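Local coordinates for diguanylate cyclase (Xanthomonas campestris pv. campestris, PDB 5H5O), which binds cyclic GMP through its cyclic nucleotide-binding domain and probably makes cyclic di-GMP from two GTP molecules with its GGDEF domain, at residues 5-8 with 9-12; 103-106 with 107-110. All coordinates share one frame; numbering follows the deposited sequence.

Contact 1. Residues 5-8 with 9-12; sequences LMTA and EELA
A capping box opens helix 8-17, with T7 as the N-cap and E10 as its reciprocal partner. T7 OG1 accepts from E10 N at 3.1 Å, and the N-H...O angle of 168° makes this a nearly straight bond. In return, T7 N donates to E10 OE1 at 3.0 Å, reaching the oxygen from above the carboxylate plane, 55° out of it. T7 chi1 of 66° sets OG1 between the backbone N and the carbonyl carbon, turned to the first turn of the helix. Water 1 is 2.6 Å from T7 OG1 and donates to E9 OE1, linking the cap hydroxyl to a second glutamate. Backbone bonds L11 N to T7 O and A12 N to A8 O begin the regular i to i+4 bonding of the helix. On the apolar side the selenomethionine M6 lays its CE 3.5 Å from E10 CB, the two side chains crossing at about a right angle, while M6 CG meets L11 CD1 at 3.6 Å. E10 OE2 forms a salt bridge with R115 of helix 106-121. The buried carboxylate is thus gripped through both oxygens, which fixes its rotation; the arginine and the T7 N-H would probably favour its ionised form.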
loop_
_atom_site.group_PDB
_atom_site.type_symbol
_atom_site.label_atom_id
_atom_site.label_comp_id
_atom_site.label_asym_id
_atom_site.label_seq_id
_atom_site.Cartn_x
_atom_site.Cartn_y
_atom_site.Cartn_z
ATOM N N LEU A 5 1.246 6.627 13.531
ATOM C CA LEU A 5 1.852 7.966 13.604
ATOM C C LEU A 5 1.977 8.713 12.269
ATOM O O LEU A 5 2.777 8.377 11.396
ATOM C CB LEU A 5 3.173 7.979 14.385
ATOM C CG LEU A 5 3.050 8.493 15.826
ATOM C CD1 LEU A 5 1.873 7.860 16.584
ATOM C CD2 LEU A 5 4.334 8.257 16.594
HETATM N N MSE A 6 1.145 9.733 12.136
HETATM C CA MSE A 6 1.257 10.698 11.073
HETATM C C MSE A 6 2.432 11.611 11.398
HETATM O O MSE A 6 2.881 11.662 12.555
HETATM C CB MSE A 6 -0.025 11.531 11.013
HETATM C CG MSE A 6 -1.294 10.721 11.174
HETATM SE SE MSE A 6 -1.604 9.711 9.590
HETATM C CE MSE A 6 -1.965 11.163 8.344
ATOM N N THR A 7 2.916 12.334 10.389
ATOM C CA THR A 7 3.857 13.438 10.597
ATOM C C THR A 7 3.071 14.697 11.040
ATOM O O THR A 7 1.828 14.722 10.992
ATOM C CB THR A 7 4.638 13.756 9.309
ATOM O OG1 THR A 7 3.736 14.266 8.329
ATOM C CG2 THR A 7 5.322 12.495 8.751
ATOM N N ALA A 8 3.780 15.727 11.488
ATOM C CA ALA A 8 3.115 16.969 11.905
ATOM C C ALA A 8 2.364 17.581 10.705
ATOM O O ALA A 8 1.206 17.994 10.805
ATOM C CB ALA A 8 4.127 17.951 12.462
ATOM N N GLU A 9 3.041 17.613 9.565
ATOM C CA GLU A 9 2.444 18.092 8.328
ATOM C C GLU A 9 1.146 17.347 7.973
ATOM O O GLU A 9 0.119 17.960 7.679
ATOM C CB GLU A 9 3.455 17.900 7.201
ATOM C CG GLU A 9 2.941 18.271 5.850
ATOM C CD GLU A 9 4.000 18.052 4.777
ATOM O OE1 GLU A 9 4.683 16.996 4.809
ATOM O OE2 GLU A 9 4.154 18.955 3.933
ATOM N N GLU A 10 1.206 16.021 7.991
ATOM C CA GLU A 10 0.008 15.216 7.762
ATOM C C GLU A 10 -1.129 15.556 8.735
ATOM O O GLU A 10 -2.287 15.735 8.327
ATOM C CB GLU A 10 0.350 13.725 7.832
ATOM C CG GLU A 10 1.211 13.233 6.673
ATOM C CD GLU A 10 1.759 11.828 6.904
ATOM O OE1 GLU A 10 1.552 11.262 8.002
ATOM O OE2 GLU A 10 2.395 11.283 5.980
ATOM N N LEU A 11 -0.793 15.648 10.020
ATOM C CA LEU A 11 -1.798 15.901 11.041
ATOM C C LEU A 11 -2.515 17.188 10.703
ATOM O O LEU A 11 -3.735 17.203 10.655
ATOM C CB LEU A 11 -1.164 16.000 12.434
ATOM C CG LEU A 11 -1.599 15.051 13.552
ATOM C CD1 LEU A 11 -2.184 13.748 13.008
ATOM C CD2 LEU A 11 -0.416 14.782 14.523
ATOM N N ALA A 12 -1.753 18.250 10.439
ATOM C CA ALA A 12 -2.336 19.551 10.137
ATOM C C ALA A 12 -3.161 19.528 8.847
ATOM O O ALA A 12 -4.298 20.018 8.822
ATOM C CB ALA A 12 -1.258 20.641 10.049
HETATM O O HOH W 1 4.485 14.395 5.810
#

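Contact 2. Residues 103-106 with 107-110; sequences DHDP and SMVA
D105 and M108 meet where helix 95-104 ends and helix 106-121 begins. D105 leaves helical geometry and serves as the N-cap of the second helix, its OD1 accepting from M108 N at 3.2 Å. The donor stands well above the carboxylate plane, 65° out of it, so the flat group is turned broadside to the N-H. With CG anti to the backbone N (chi1 -159°), the D105 carboxylate stands over M108 CB at the first turn: D105 CG is 3.5 Å and D105 OD2 3.6 Å from that carbon, and the two side chains cross at about a right angle.

The tight part lies on the inner side of this turn. V109 N donates to D105 O at 3.2 Å, and V109 CG2 rests 3.5 Å from that same carbonyl oxygen. V109 packs on F98 and V102 of helix 95-104, and the selenomethionine M108 reaches L101 there as well as F13 and F14 of helix 8-17. The looser side is that of S107, an exposed residue whose CB comes no nearer to D105 OD1 than 4.0 Å. There water 2 donates to D105 OD1 at 2.6 Å and accepts from S107 N at 3.1 Å, so it bridges the cap to another N-H of the opening turn.

P106 begins the helix right after the cap, and its O accepts from A110 N. This turn also meets the second subunit: P106 packs on S107 of that subunit, S107 on its P106, and A110 on A110 of the second subunit. An aspartate N-cap followed by proline at N1 is a familiar helix start, here at the junction between two consecutive helices of the cyclic nucleotide-binding fold.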
loop_
_atom_site.group_PDB
_atom_site.type_symbol
_atom_site.label_atom_id
_atom_site.label_comp_id
_atom_site.label_asym_id
_atom_site.label_seq_id
_atom_site.Cartn_x
_atom_site.Cartn_y
_atom_site.Cartn_z
ATOM N N ASP A 103 -4.798 16.096 -4.984
ATOM C CA ASP A 103 -4.715 17.118 -6.019
ATOM C C ASP A 103 -3.910 18.321 -5.557
ATOM O O ASP A 103 -3.166 18.917 -6.335
ATOM C CB ASP A 103 -6.113 17.572 -6.452
ATOM C CG ASP A 103 -6.875 16.492 -7.189
ATOM O OD1 ASP A 103 -6.219 15.641 -7.826
ATOM O OD2 ASP A 103 -8.126 16.489 -7.127
ATOM N N HIS A 104 -4.063 18.685 -4.290
ATOM C CA HIS A 104 -3.368 19.856 -3.767
ATOM C C HIS A 104 -1.934 19.546 -3.327
ATOM O O HIS A 104 -1.041 20.393 -3.445
ATOM C CB HIS A 104 -4.166 20.499 -2.628
ATOM C CG HIS A 104 -3.445 21.623 -1.948
ATOM N ND1 HIS A 104 -2.609 21.426 -0.871
ATOM C CD2 HIS A 104 -3.432 22.955 -2.194
ATOM C CE1 HIS A 104 -2.113 22.587 -0.480
ATOM N NE2 HIS A 104 -2.597 23.531 -1.266
ATOM N N ASP A 105 -1.709 18.336 -2.821
ATOM C CA ASP A 105 -0.376 17.991 -2.342
ATOM C C ASP A 105 -0.014 16.531 -2.600
ATOM O O ASP A 105 0.084 15.726 -1.658
ATOM C CB ASP A 105 -0.224 18.326 -0.861
ATOM C CG ASP A 105 1.227 18.465 -0.448
ATOM O OD1 ASP A 105 2.112 17.984 -1.184
ATOM O OD2 ASP A 105 1.486 19.051 0.614
ATOM N N PRO A 106 0.221 16.196 -3.878
ATOM C CA PRO A 106 0.480 14.808 -4.241
ATOM C C PRO A 106 1.706 14.262 -3.551
ATOM O O PRO A 106 1.718 13.071 -3.223
ATOM C CB PRO A 106 0.701 14.868 -5.758
ATOM C CG PRO A 106 1.051 16.298 -6.051
ATOM C CD PRO A 106 0.314 17.108 -5.038
ATOM N N SER A 107 2.708 15.106 -3.326
ATOM C CA SER A 107 3.952 14.643 -2.723
ATOM C C SER A 107 3.719 14.184 -1.277
ATOM O O SER A 107 4.236 13.145 -0.850
ATOM C CB SER A 107 5.028 15.733 -2.797
ATOM O OG SER A 107 6.267 15.270 -2.274
HETATM N N MSE A 108 2.950 14.963 -0.521
HETATM C CA MSE A 108 2.674 14.588 0.858
HETATM C C MSE A 108 1.926 13.277 0.904
HETATM O O MSE A 108 2.266 12.404 1.706
HETATM C CB MSE A 108 1.863 15.648 1.600
HETATM C CG MSE A 108 1.609 15.245 3.047
HETATM SE SE MSE A 108 0.513 16.528 3.956
HETATM C CE MSE A 108 -1.204 16.105 3.160
ATOM N N VAL A 109 0.931 13.139 0.023
ATOM C CA VAL A 109 0.120 11.924 -0.066
ATOM C C VAL A 109 0.948 10.691 -0.461
ATOM O O VAL A 109 0.760 9.604 0.089
ATOM C CB VAL A 109 -1.060 12.114 -1.056
ATOM C CG1 VAL A 109 -1.812 10.812 -1.291
ATOM C CG2 VAL A 109 -2.002 13.179 -0.541
ATOM N N ALA A 110 1.870 10.860 -1.405
ATOM C CA ALA A 110 2.691 9.731 -1.846
ATOM C C ALA A 110 3.515 9.207 -0.687
ATOM O O ALA A 110 3.653 7.997 -0.490
ATOM C CB ALA A 110 3.601 10.134 -3.021
HETATM O O HOH W 2 3.169 18.129 -3.505
#

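In the fold
Contacts 1 and 2 are both N-terminal helix caps, in series along the chain with centres about 13 Å apart. They touch directly through M108: its SE lies 3.5 Å from E9 CG and 4.1 Å from E10 CA, so the first turn of helix 8-17 sits against the first turn of helix 106-121. E9 OE2 and D105 OD2, two like charges, approach to 4.3 Å beside this packing. Contact 1 is near the nucleotide pocket without lining it: the M6 side chain is about 10 Å from bound cyclic GMP and about 9 Å from that of R119, a ligand-binding residue of helix 106-121. At contact 2, the V109 side chain is about 10 Å from that of E68, another cyclic GMP-binding residue.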